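Local coordinates for peroxiredoxin (Mycobacterium tuberculosis, PDB 5EPF), which probably reduces hydrogen peroxide and organic hydroperoxides to water and alcohols, using thioredoxin as electron donor, and so protects the cell against oxidative stress, at residues D13-F18 and A107-K112; G37-F42 and S72-S77; P45-P50 and V81-K86; A56-D61 and S144-A149. All coordinates share one frame; numbering follows the deposited sequence. Where two conformers were deposited one is given.

How the interactions relate
From the N terminus, the first loop to pair is 13-18, and interaction 1 closes the longest of the four loops by bringing in the end of helix 104-109. Interactions 2 and 3 are both nested inside it, and they cross each other: strand 39-43 pairs with strand 72-77, while the loop after the first strand meets the helix after the second. Interaction 4 crosses all three, joining helix 50-61 to the C-terminal helix. Leu41 of interaction 2 touches Phe18 and Phe109 of interaction 1 on one face of the sheet; Phe42 stacks on Phe59 of interaction 4 on the other.

Interaction 1 (D13-F18 and A107-K112); sequences DTVADF and AQFGVK
Val15 and Phe109 make the tight part of this contact. The methyl CG1 of Val15 presses on the end of the ring, 3.3 Å from Phe109 CZ, a close contact for two carbons. Its chi1 of 175° puts CG1 anti to the backbone N, while the other methyl, CG2, settles farther along the ring at 3.9 Å from Phe109 CE1. Phe18 comes in beside the valine: its CE2 lies near the plane of the Phe109 ring, at the edge, with 3.9 Å between Phe18 CE2 and Phe109 CE2. The two phenylalanine side chains run at about a right angle to one another. These three residues are buried.

Toward solvent the packing changes character. Gln108 extends a straight chain from the helix, with CG anti to its own N (chi1 170°), and lays its amide end beside the backbone of Ala16, which is exposed. In the conformer modelled, the Gln108 and Phe18 side chains cross at about a right angle. Just beyond, Gly110 leaves the helix in a Schellman motif.

Around this layer, Phe109 also meets the rings of Phe43 and Phe127, from strands 39-43 and 125-129, and Val15 and Phe18 both lean on Leu30 of helix 30-33. The loop before strand 19-21 and the end of helix 104-109 thus cover one side of the central sheet together.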
loop_
_atom_site.group_PDB
_atom_site.type_symbol
_atom_site.label_atom_id
_atom_site.label_comp_id
_atom_site.label_asym_id
_atom_site.label_seq_id
_atom_site.Cartn_x
_atom_site.Cartn_y
_atom_site.Cartn_z
ATOM N N ASP A 13 5.191 12.348 -9.945
ATOM C CA ASP A 13 4.256 13.195 -9.210
ATOM C C ASP A 13 4.648 13.254 -7.728
ATOM O O ASP A 13 5.285 12.346 -7.199
ATOM C CB ASP A 13 2.826 12.638 -9.303
ATOM C CG ASP A 13 2.223 12.749 -10.689
ATOM O OD1 ASP A 13 1.161 12.124 -10.905
ATOM O OD2 ASP A 13 2.777 13.467 -11.546
ATOM N N THR A 14 4.232 14.324 -7.049
ATOM C CA THR A 14 4.376 14.458 -5.603
ATOM C C THR A 14 3.043 14.094 -4.959
ATOM O O THR A 14 2.000 14.656 -5.316
ATOM C CB THR A 14 4.740 15.896 -5.219
ATOM O OG1 THR A 14 5.988 16.249 -5.818
ATOM C CG2 THR A 14 4.880 16.041 -3.715
ATOM N N VAL A 15 3.084 13.159 -4.010
ATOM C CA VAL A 15 1.900 12.729 -3.268
ATOM C C VAL A 15 1.635 13.697 -2.128
ATOM O O VAL A 15 2.549 14.048 -1.389
ATOM C CB VAL A 15 2.146 11.313 -2.703
ATOM C CG1 VAL A 15 0.992 10.862 -1.810
ATOM C CG2 VAL A 15 2.446 10.335 -3.839
ATOM N N ALA A 16 0.379 14.090 -1.940
ATOM C CA ALA A 16 0.019 14.850 -0.750
ATOM C C ALA A 16 0.070 13.959 0.496
ATOM O O ALA A 16 -0.222 12.762 0.441
ATOM C CB ALA A 16 -1.386 15.425 -0.914
ATOM N N ASP A 17 0.489 14.534 1.619
ATOM C CA ASP A 17 0.477 13.810 2.884
ATOM C C ASP A 17 -0.961 13.456 3.245
ATOM O O ASP A 17 -1.906 14.123 2.828
ATOM C CB ASP A 17 1.128 14.696 3.957
ATOM C CG ASP A 17 1.610 13.919 5.163
ATOM O OD1 ASP A 17 1.618 12.668 5.142
ATOM O OD2 ASP A 17 2.003 14.574 6.158
ATOM N N PHE A 18 -1.124 12.381 4.010
ATOM C CA PHE A 18 -2.449 11.948 4.449
ATOM C C PHE A 18 -2.310 11.196 5.761
ATOM O O PHE A 18 -1.220 10.746 6.125
ATOM C CB PHE A 18 -3.173 11.064 3.404
ATOM C CG PHE A 18 -2.501 9.722 3.152
ATOM C CD1 PHE A 18 -2.738 8.643 3.994
ATOM C CD2 PHE A 18 -1.646 9.537 2.075
ATOM C CE1 PHE A 18 -2.124 7.409 3.760
ATOM C CE2 PHE A 18 -1.051 8.305 1.838
ATOM C CZ PHE A 18 -1.282 7.244 2.679
ATOM N N ALA A 107 -9.134 8.183 -3.685
ATOM C CA ALA A 107 -9.450 9.255 -4.622
ATOM C C ALA A 107 -8.231 10.131 -4.888
ATOM O O ALA A 107 -7.978 10.527 -6.034
ATOM C CB ALA A 107 -10.619 10.092 -4.095
ATOM N N GLN A 108 -7.455 10.434 -3.843
ATOM C CA GLN A 108 -6.242 11.221 -4.031
ATOM C C GLN A 108 -5.293 10.544 -5.015
ATOM O O GLN A 108 -4.647 11.215 -5.823
ATOM C CB GLN A 108 -5.550 11.435 -2.685
ATOM C CG GLN A 108 -4.170 12.034 -2.807
ATOM C CD GLN A 108 -3.340 11.921 -1.537
ATOM O OE1 GLN A 108 -2.175 12.302 -1.526
ATOM N NE2 GLN A 108 -3.926 11.383 -0.475
ATOM N N PHE A 109 -5.196 9.213 -4.967
ATOM C CA PHE A 109 -4.312 8.455 -5.844
ATOM C C PHE A 109 -4.965 8.065 -7.168
ATOM O O PHE A 109 -4.285 7.502 -8.042
ATOM C CB PHE A 109 -3.798 7.212 -5.111
ATOM C CG PHE A 109 -2.669 7.486 -4.148
ATOM C CD1 PHE A 109 -1.347 7.260 -4.537
ATOM C CD2 PHE A 109 -2.914 7.983 -2.869
ATOM C CE1 PHE A 109 -0.284 7.497 -3.666
ATOM C CE2 PHE A 109 -1.862 8.229 -1.987
ATOM C CZ PHE A 109 -0.546 7.988 -2.387
ATOM N N GLY A 110 -6.245 8.369 -7.354
ATOM C CA GLY A 110 -6.921 8.036 -8.592
ATOM C C GLY A 110 -7.314 6.586 -8.736
ATOM O O GLY A 110 -7.476 6.114 -9.868
ATOM N N VAL A 111 -7.497 5.867 -7.624
ATOM C CA VAL A 111 -7.816 4.446 -7.641
ATOM C C VAL A 111 -9.160 4.136 -6.989
ATOM O O VAL A 111 -9.502 2.966 -6.815
ATOM C CB VAL A 111 -6.680 3.577 -7.054
ATOM C CG1 VAL A 111 -5.398 3.776 -7.843
ATOM C CG2 VAL A 111 -6.443 3.874 -5.579
ATOM N N LYS A 112 -9.940 5.157 -6.649
ATOM C CA LYS A 112 -11.239 4.937 -6.026
ATOM C C LYS A 112 -12.248 4.442 -7.054
ATOM O O LYS A 112 -12.225 4.864 -8.212
ATOM C CB LYS A 112 -11.753 6.254 -5.446
ATOM C CG LYS A 112 -13.094 6.122 -4.718
ATOM C CD LYS A 112 -13.587 7.473 -4.232
ATOM C CE LYS A 112 -15.031 7.429 -3.734
ATOM N NZ LYS A 112 -15.535 8.792 -3.365
#

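Interaction 2 (G37-F42 and S72-S77); sequences GPVVLF and SRVGIS
Phe42 and Gly75 pair across two parallel strands, and the conformation of the phenylalanine defines the contact. With chi1 at 69°, CG sits between its backbone N and carbonyl carbon, which swings the ring over the neighbouring strand. There Gly75 CA lies 3.6 Å from the centroid of the Phe42 ring, almost directly over the face, a CH-pi contact in which the glycine's bare backbone lies close against the ring.

On the other face, Val39, Leu41 and Val74 are the apolar members. Val39 CG1 and Val74 CG2 meet at 3.8 Å. Leu41, extended at chi1 (-177°), sends its CD1 against Val74 and Ile76, with 3.6 Å between Leu41 CD1 and Ile76 CG2. Ser72 is the polar member: its chi1 of 69° puts OG 3.5 Å from Val39 CG2, and OG bonds a water that donates to Gly37 O.

Arg73 leads its polar end off to Asp94 in a salt bridge. Five backbone hydrogen bonds join the strands, the shortest being Val40 N to Ser72 O at 2.7 Å. Five backbone N-H groups are thus satisfied between the two strands, while the faces offer mostly hydrocarbon and an aromatic ring to the layers packed on them.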
loop_
_atom_site.group_PDB
_atom_site.type_symbol
_atom_site.label_atom_id
_atom_site.label_comp_id
_atom_site.label_asym_id
_atom_site.label_seq_id
_atom_site.Cartn_x
_atom_site.Cartn_y
_atom_site.Cartn_z
ATOM N N GLY A 37 12.774 5.995 5.218
ATOM C CA GLY A 37 12.991 5.546 3.869
ATOM C C GLY A 37 11.685 5.482 3.112
ATOM O O GLY A 37 10.598 5.744 3.653
ATOM N N PRO A 38 11.774 5.096 1.840
ATOM C CA PRO A 38 10.577 5.006 0.994
ATOM C C PRO A 38 9.512 4.094 1.582
ATOM O O PRO A 38 9.790 3.188 2.371
ATOM C CB PRO A 38 11.140 4.428 -0.313
ATOM C CG PRO A 38 12.588 4.890 -0.326
ATOM C CD PRO A 38 12.999 4.723 1.104
ATOM N N VAL A 39 8.278 4.359 1.183
ATOM C CA VAL A 39 7.123 3.524 1.517
ATOM C C VAL A 39 6.588 2.904 0.229
ATOM O O VAL A 39 6.349 3.610 -0.758
ATOM C CB VAL A 39 6.011 4.355 2.193
ATOM C CG1 VAL A 39 4.681 3.601 2.169
ATOM C CG2 VAL A 39 6.398 4.740 3.646
ATOM N N VAL A 40 6.349 1.600 0.247
ATOM C CA VAL A 40 5.645 0.918 -0.830
ATOM C C VAL A 40 4.191 0.791 -0.373
ATOM O O VAL A 40 3.869 -0.023 0.508
ATOM C CB VAL A 40 6.268 -0.446 -1.140
ATOM C CG1 VAL A 40 5.527 -1.095 -2.310
ATOM C CG2 VAL A 40 7.743 -0.299 -1.454
ATOM N N LEU A 41 3.319 1.624 -0.954
ATOM C CA LEU A 41 1.917 1.750 -0.553
ATOM C C LEU A 41 1.099 0.933 -1.547
ATOM O O LEU A 41 0.994 1.305 -2.720
ATOM C CB LEU A 41 1.482 3.221 -0.582
ATOM C CG LEU A 41 0.053 3.505 -0.110
ATOM C CD1 LEU A 41 -0.112 3.163 1.381
ATOM C CD2 LEU A 41 -0.312 4.963 -0.396
ATOM N N PHE A 42 0.568 -0.205 -1.104
ATOM C CA PHE A 42 -0.098 -1.127 -2.013
ATOM C C PHE A 42 -1.594 -1.147 -1.729
ATOM O O PHE A 42 -2.027 -1.608 -0.664
ATOM C CB PHE A 42 0.564 -2.514 -2.076
ATOM C CG PHE A 42 0.457 -3.393 -0.827
ATOM C CD1 PHE A 42 -0.524 -4.382 -0.738
ATOM C CD2 PHE A 42 1.402 -3.318 0.190
ATOM C CE1 PHE A 42 -0.594 -5.228 0.363
ATOM C CE2 PHE A 42 1.331 -4.168 1.307
ATOM C CZ PHE A 42 0.344 -5.125 1.370
ATOM N N SER A 72 9.833 0.542 3.603
ATOM C CA SER A 72 8.770 -0.106 4.344
ATOM C C SER A 72 7.529 -0.308 3.482
ATOM O O SER A 72 7.290 0.383 2.495
ATOM C CB SER A 72 8.425 0.685 5.590
ATOM O OG SER A 72 7.816 1.893 5.216
ATOM N N ARG A 73 6.748 -1.284 3.884
ATOM C CA ARG A 73 5.568 -1.753 3.174
ATOM C C ARG A 73 4.342 -1.296 3.952
ATOM O O ARG A 73 4.313 -1.413 5.174
ATOM C CB ARG A 73 5.581 -3.306 3.203
ATOM C CG ARG A 73 6.875 -3.942 2.658
ATOM C CD ARG A 73 7.116 -5.323 3.239
ATOM N NE ARG A 73 7.509 -5.183 4.614
ATOM C CZ ARG A 73 7.447 -6.141 5.518
ATOM N NH1 ARG A 73 7.098 -7.387 5.202
ATOM N NH2 ARG A 73 7.806 -5.854 6.746
ATOM N N VAL A 74 3.325 -0.796 3.255
ATOM C CA VAL A 74 2.071 -0.368 3.874
ATOM C C VAL A 74 0.931 -0.788 2.952
ATOM O O VAL A 74 0.861 -0.338 1.801
ATOM C CB VAL A 74 2.003 1.151 4.108
ATOM C CG1 VAL A 74 0.642 1.558 4.691
ATOM C CG2 VAL A 74 3.141 1.621 5.025
ATOM N N GLY A 75 0.025 -1.662 3.443
ATOM C CA GLY A 75 -1.161 -2.005 2.674
ATOM C C GLY A 75 -2.278 -1.022 2.941
ATOM O O GLY A 75 -2.315 -0.392 3.998
ATOM N N ILE A 76 -3.209 -0.901 1.997
ATOM C CA ILE A 76 -4.319 0.035 2.146
ATOM C C ILE A 76 -5.500 -0.463 1.330
ATOM O O ILE A 76 -5.345 -0.948 0.200
ATOM C CB ILE A 76 -3.888 1.478 1.772
ATOM C CG1 ILE A 76 -5.043 2.482 1.895
ATOM C CG2 ILE A 76 -3.217 1.523 0.395
ATOM C CD1 ILE A 76 -4.595 3.934 1.753
ATOM N N SER A 77 -6.690 -0.362 1.916
ATOM C CA SER A 77 -7.918 -0.662 1.186
ATOM C C SER A 77 -9.059 0.090 1.865
ATOM O O SER A 77 -8.868 0.738 2.897
ATOM C CB SER A 77 -8.219 -2.167 1.173
ATOM O OG SER A 77 -8.657 -2.550 2.473
HETATM O O HOH W 1 9.572 3.928 5.588
#

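Interaction 3 (P45-P50 and V81-K86); sequences PAAMTP and VRKQAK. With EDO (1,2-ethanediol), chain D.
Ala47 and Lys83 lie alongside each other, the small methyl of one against the stem of the other. The lysine is stretched out from CB to NZ, with CG anti to its backbone N (chi1 -172°), so that its chain runs past the loop: CG passes 4.2 Å from Ala47 CB, and CE comes to 3.4 Å from Ala47 O. The ammonium group reaches that carbonyl through two bridging waters, each donating to Ala47 O and accepting from Lys83 NZ. In one of them the bond from Lys83 NZ measures 2.7 Å.

Gln84 approaches the same methyl from another direction. Its side chain starts away from the loop, then folds back at chi2 (-70°) to bring OE1 within 3.6 Å of Ala47 CB. Met48, in the conformer modelled, lays its sulfur loosely between Lys83 CE, 4.3 Å from Met48 SD, and Lys86 CG.

The loop holds its own shape through a type II turn from Ala46 to Thr49, where Thr49 OG1 donates to Ala46 O at 3.0 Å, in the carbonyl plane. Pro45, Thr49 and the active-site Cys52 have the spacing of the PxxxTxxC signature of peroxiredoxins.

Behind the contact, Gln84 bonds Tyr44 OH and Leu98 O, tying helix 81-91 to strand 97-99 and the end of strand 39-43. Phe87, a turn further along helix 81-91, packs on Ala47 and Met48, and Thr49 stands at the N-cap position of helix 50-61.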
loop_
_atom_site.group_PDB
_atom_site.type_symbol
_atom_site.label_atom_id
_atom_site.label_comp_id
_atom_site.label_asym_id
_atom_site.label_seq_id
_atom_site.Cartn_x
_atom_site.Cartn_y
_atom_site.Cartn_z
ATOM N N PRO A 45 -8.001 -4.550 -3.450
ATOM C CA PRO A 45 -9.473 -4.394 -3.431
ATOM C C PRO A 45 -10.137 -4.850 -2.143
ATOM O O PRO A 45 -11.033 -4.166 -1.635
ATOM C CB PRO A 45 -9.948 -5.196 -4.662
ATOM C CG PRO A 45 -8.750 -5.402 -5.513
ATOM C CD PRO A 45 -7.518 -5.220 -4.675
ATOM N N ALA A 46 -9.742 -6.003 -1.614
ATOM C CA ALA A 46 -10.528 -6.628 -0.558
ATOM C C ALA A 46 -9.632 -7.533 0.272
ATOM O O ALA A 46 -9.142 -8.557 -0.219
ATOM C CB ALA A 46 -11.701 -7.419 -1.141
ATOM N N ALA A 47 -9.467 -7.172 1.539
ATOM C CA ALA A 47 -8.763 -8.013 2.488
ATOM C C ALA A 47 -9.332 -9.424 2.485
ATOM O O ALA A 47 -10.540 -9.625 2.342
ATOM C CB ALA A 47 -8.924 -7.402 3.878
ATOM N N MET A 48 -8.428 -10.394 2.621
ATOM C CA MET A 48 -8.681 -11.808 2.857
ATOM C C MET A 48 -9.100 -12.590 1.618
ATOM O O MET A 48 -9.240 -13.798 1.725
ATOM C CB MET A 48 -9.636 -12.077 4.030
ATOM C CG MET A 48 -9.124 -11.446 5.309
ATOM S SD MET A 48 -10.138 -11.786 6.741
ATOM C CE MET A 48 -10.103 -13.587 6.771
ATOM N N THR A 49 -9.279 -11.960 0.467
ATOM C CA THR A 49 -9.613 -12.708 -0.735
ATOM C C THR A 49 -8.344 -13.382 -1.236
ATOM O O THR A 49 -7.241 -12.951 -0.890
ATOM C CB THR A 49 -10.176 -11.807 -1.832
ATOM O OG1 THR A 49 -9.184 -10.851 -2.214
ATOM C CG2 THR A 49 -11.466 -11.133 -1.354
ATOM N N PRO A 50 -8.452 -14.438 -2.058
ATOM C CA PRO A 50 -7.230 -15.191 -2.410
ATOM C C PRO A 50 -6.163 -14.370 -3.120
ATOM O O PRO A 50 -4.973 -14.522 -2.811
ATOM C CB PRO A 50 -7.772 -16.358 -3.250
ATOM C CG PRO A 50 -9.174 -16.555 -2.698
ATOM C CD PRO A 50 -9.667 -15.146 -2.512
ATOM N N VAL A 81 -11.294 -1.144 9.792
ATOM C CA VAL A 81 -10.195 -1.497 10.693
ATOM C C VAL A 81 -10.351 -2.919 11.219
ATOM O O VAL A 81 -9.386 -3.686 11.260
ATOM C CB VAL A 81 -10.109 -0.466 11.839
ATOM C CG1 VAL A 81 -9.178 -0.919 12.959
ATOM C CG2 VAL A 81 -9.639 0.890 11.294
ATOM N N ARG A 82 -11.565 -3.301 11.629
ATOM C CA ARG A 82 -11.727 -4.621 12.234
ATOM C C ARG A 82 -11.414 -5.745 11.252
ATOM O O ARG A 82 -10.922 -6.804 11.664
ATOM C CB ARG A 82 -13.122 -4.779 12.850
ATOM C CG ARG A 82 -14.269 -4.913 11.857
ATOM C CD ARG A 82 -15.625 -4.850 12.581
ATOM N NE ARG A 82 -15.829 -3.528 13.164
ATOM C CZ ARG A 82 -16.953 -3.108 13.732
ATOM N NH1 ARG A 82 -18.009 -3.912 13.808
ATOM N NH2 ARG A 82 -17.010 -1.875 14.228
ATOM N N LYS A 83 -11.669 -5.538 9.953
ATOM C CA LYS A 83 -11.325 -6.568 8.981
ATOM C C LYS A 83 -9.835 -6.558 8.671
ATOM O O LYS A 83 -9.220 -7.621 8.540
ATOM C CB LYS A 83 -12.146 -6.416 7.703
ATOM C CG LYS A 83 -11.933 -7.605 6.757
ATOM C CD LYS A 83 -12.956 -7.672 5.635
ATOM C CE LYS A 83 -12.730 -8.959 4.840
ATOM N NZ LYS A 83 -13.815 -9.248 3.889
ATOM N N GLN A 84 -9.243 -5.367 8.552
ATOM C CA GLN A 84 -7.792 -5.283 8.406
ATOM C C GLN A 84 -7.097 -5.955 9.581
ATOM O O GLN A 84 -6.101 -6.663 9.395
ATOM C CB GLN A 84 -7.334 -3.822 8.302
ATOM C CG GLN A 84 -7.970 -2.955 7.203
ATOM C CD GLN A 84 -7.541 -3.321 5.793
ATOM O OE1 GLN A 84 -7.546 -4.488 5.401
ATOM N NE2 GLN A 84 -7.184 -2.311 5.013
ATOM N N ALA A 85 -7.621 -5.757 10.799
ATOM C CA ALA A 85 -7.024 -6.372 11.980
ATOM C C ALA A 85 -7.016 -7.892 11.867
ATOM O O ALA A 85 -6.008 -8.541 12.157
ATOM C CB ALA A 85 -7.761 -5.931 13.246
ATOM N N LYS A 86 -8.143 -8.481 11.451
ATOM C CA LYS A 86 -8.194 -9.940 11.323
ATOM C C LYS A 86 -7.268 -10.444 10.220
ATOM O O LYS A 86 -6.599 -11.470 10.388
ATOM C CB LYS A 86 -9.626 -10.429 11.106
ATOM C CG LYS A 86 -9.762 -11.965 11.203
ATOM C CD LYS A 86 -9.182 -12.567 12.505
ATOM C CE LYS A 86 -9.917 -12.102 13.729
ATOM N NZ LYS A 86 -9.450 -12.837 14.936
HETATM C C1 EDO D . -13.849 -0.198 12.893
HETATM O O1 EDO D . -13.776 -1.432 12.178
HETATM C C2 EDO D . -13.726 -0.461 14.386
HETATM O O2 EDO D . -12.499 -1.139 14.642
HETATM O O HOH W 2 -12.861 -7.552 2.052
HETATM O O HOH W 3 -12.943 -11.121 2.068
#

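Interaction 4 (A56-D61 and S144-A149); sequences ACHFRD and SMDAHA. With SO4 (sulfate ion), chain B.
His58 and Phe59 turn their rings toward helix 145-158 by different torsions. The imidazole CG is anti to the backbone N (chi1 -167°) and points straight across; the phenyl CG is anti to the carbonyl carbon (chi1 -86°), which carries the end of the ring toward Ala149. Under the phenyl, Ala149 CB sits 3.6 Å from the centroid of the Phe59 ring, over its centre, a CH-pi contact at the closest passage of the two backbones. His148 CB lies 4.0 Å from Phe59 CE2.

The His58 ring and the Asp146 carboxylate are stacked, their planes 27° apart. Asp146 OD1 lies over one face toward the rim, 3.4 Å from His58 CG, so the carboxylate meets the flat side of the ring, while the ring nitrogen NE2 bonds Asp150 further along the helix. Two acids so close would probably stabilise a protonated imidazole.

Away from this interface, Arg60 grips Asp61 OD1 side-on with NE and NH2, and its NH1 and NH2 hold a sulfate, probably from the crystallisation liquor, with Arg91 and Arg92.

Here the helix bearing the active-site Cys52 packs on the C-terminal helix, on one face of the central sheet, as in the thioredoxin fold. Cys57 shares that helix with Cys52; the redox disulfide between them is not formed here, and making it would probably require the helix to unwind locally, as in other PrxQ-type enzymes.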
loop_
_atom_site.group_PDB
_atom_site.type_symbol
_atom_site.label_atom_id
_atom_site.label_comp_id
_atom_site.label_asym_id
_atom_site.label_seq_id
_atom_site.Cartn_x
_atom_site.Cartn_y
_atom_site.Cartn_z
ATOM N N ALA A 56 -0.354 -9.739 -0.471
ATOM C CA ALA A 56 0.080 -9.231 0.822
ATOM C C ALA A 56 1.006 -10.214 1.527
ATOM O O ALA A 56 1.924 -9.792 2.240
ATOM C CB ALA A 56 -1.149 -8.909 1.674
ATOM N N CYS A 57 0.793 -11.521 1.347
ATOM C CA CYS A 57 1.722 -12.490 1.917
ATOM C C CYS A 57 3.078 -12.452 1.220
ATOM O O CYS A 57 4.102 -12.751 1.849
ATOM C CB CYS A 57 1.126 -13.897 1.871
ATOM S SG CYS A 57 -0.182 -14.156 3.097
ATOM N N HIS A 58 3.113 -12.107 -0.072
ATOM C CA HIS A 58 4.399 -11.942 -0.740
ATOM C C HIS A 58 5.148 -10.740 -0.173
ATOM O O HIS A 58 6.351 -10.833 0.100
ATOM C CB HIS A 58 4.190 -11.847 -2.254
ATOM C CG HIS A 58 5.452 -11.972 -3.049
ATOM N ND1 HIS A 58 6.341 -13.009 -2.886
ATOM C CD2 HIS A 58 5.970 -11.186 -4.023
ATOM C CE1 HIS A 58 7.348 -12.863 -3.731
ATOM N NE2 HIS A 58 7.149 -11.762 -4.429
ATOM N N PHE A 59 4.442 -9.626 0.078
ATOM C CA PHE A 59 5.053 -8.513 0.806
ATOM C C PHE A 59 5.561 -8.954 2.173
ATOM O O PHE A 59 6.677 -8.592 2.571
ATOM C CB PHE A 59 4.065 -7.362 0.973
ATOM C CG PHE A 59 4.022 -6.414 -0.202
ATOM C CD1 PHE A 59 5.065 -5.526 -0.435
ATOM C CD2 PHE A 59 2.938 -6.400 -1.077
ATOM C CE1 PHE A 59 5.026 -4.649 -1.513
ATOM C CE2 PHE A 59 2.894 -5.529 -2.160
ATOM C CZ PHE A 59 3.957 -4.646 -2.376
ATOM N N ARG A 60 4.757 -9.737 2.904
ATOM C CA ARG A 60 5.173 -10.233 4.213
ATOM C C ARG A 60 6.472 -11.015 4.108
ATOM O O ARG A 60 7.411 -10.804 4.890
ATOM C CB ARG A 60 4.084 -11.153 4.768
ATOM C CG ARG A 60 4.444 -11.807 6.116
ATOM C CD ARG A 60 3.510 -12.979 6.404
ATOM N NE ARG A 60 3.674 -14.028 5.405
ATOM C CZ ARG A 60 2.833 -15.042 5.216
ATOM N NH1 ARG A 60 1.734 -15.160 5.958
ATOM N NH2 ARG A 60 3.086 -15.935 4.270
ATOM N N ASP A 61 6.538 -11.939 3.141
ATOM C CA ASP A 61 7.661 -12.854 3.026
ATOM C C ASP A 61 8.935 -12.137 2.625
ATOM O O ASP A 61 10.021 -12.694 2.804
ATOM C CB ASP A 61 7.354 -13.922 1.973
ATOM C CG ASP A 61 6.241 -14.872 2.369
ATOM O OD1 ASP A 61 5.869 -14.949 3.563
ATOM O OD2 ASP A 61 5.745 -15.593 1.462
ATOM N N SER A 144 0.783 -9.308 -12.236
ATOM C CA SER A 144 0.591 -10.456 -11.354
ATOM C C SER A 144 0.623 -10.023 -9.885
ATOM O O SER A 144 1.102 -8.939 -9.530
ATOM C CB SER A 144 1.677 -11.502 -11.598
ATOM O OG SER A 144 2.877 -11.068 -10.975
ATOM N N MET A 145 0.120 -10.897 -9.009
ATOM C CA MET A 145 0.084 -10.554 -7.589
ATOM C C MET A 145 1.485 -10.366 -7.016
ATOM O O MET A 145 1.710 -9.463 -6.198
ATOM C CB MET A 145 -0.673 -11.628 -6.804
ATOM C CG MET A 145 -2.142 -11.794 -7.197
ATOM S SD MET A 145 -3.140 -10.283 -7.118
ATOM C CE MET A 145 -3.063 -9.690 -8.809
ATOM N N ASP A 146 2.440 -11.207 -7.427
ATOM C CA ASP A 146 3.801 -11.104 -6.901
ATOM C C ASP A 146 4.522 -9.887 -7.458
ATOM O O ASP A 146 5.426 -9.351 -6.802
ATOM C CB ASP A 146 4.643 -12.349 -7.217
ATOM C CG ASP A 146 4.265 -13.565 -6.385
ATOM O OD1 ASP A 146 3.507 -13.452 -5.413
ATOM O OD2 ASP A 146 4.760 -14.663 -6.726
ATOM N N ALA A 147 4.133 -9.435 -8.659
ATOM C CA ALA A 147 4.846 -8.349 -9.330
ATOM C C ALA A 147 4.785 -7.055 -8.530
ATOM O O ALA A 147 5.672 -6.209 -8.650
ATOM C CB ALA A 147 4.278 -8.123 -10.732
ATOM N N HIS A 148 3.747 -6.861 -7.720
ATOM C CA HIS A 148 3.674 -5.647 -6.912
ATOM C C HIS A 148 4.887 -5.514 -5.999
ATOM O O HIS A 148 5.607 -4.511 -6.059
ATOM C CB HIS A 148 2.349 -5.611 -6.159
ATOM C CG HIS A 148 1.195 -5.364 -7.062
ATOM N ND1 HIS A 148 0.736 -4.093 -7.354
ATOM C CD2 HIS A 148 0.453 -6.219 -7.806
ATOM C CE1 HIS A 148 -0.267 -4.184 -8.209
ATOM N NE2 HIS A 148 -0.449 -5.462 -8.509
ATOM N N ALA A 149 5.179 -6.540 -5.206
ATOM C CA ALA A 149 6.356 -6.462 -4.353
ATOM C C ALA A 149 7.639 -6.619 -5.164
ATOM O O ALA A 149 8.634 -5.944 -4.882
ATOM C CB ALA A 149 6.291 -7.479 -3.222
HETATM S S SO4 B . 0.268 -18.566 5.224
HETATM O O1 SO4 B . -0.344 -17.324 5.673
HETATM O O2 SO4 B . -0.654 -19.299 4.328
HETATM O O3 SO4 B . 1.515 -18.302 4.500
HETATM O O4 SO4 B . 0.540 -19.423 6.381
#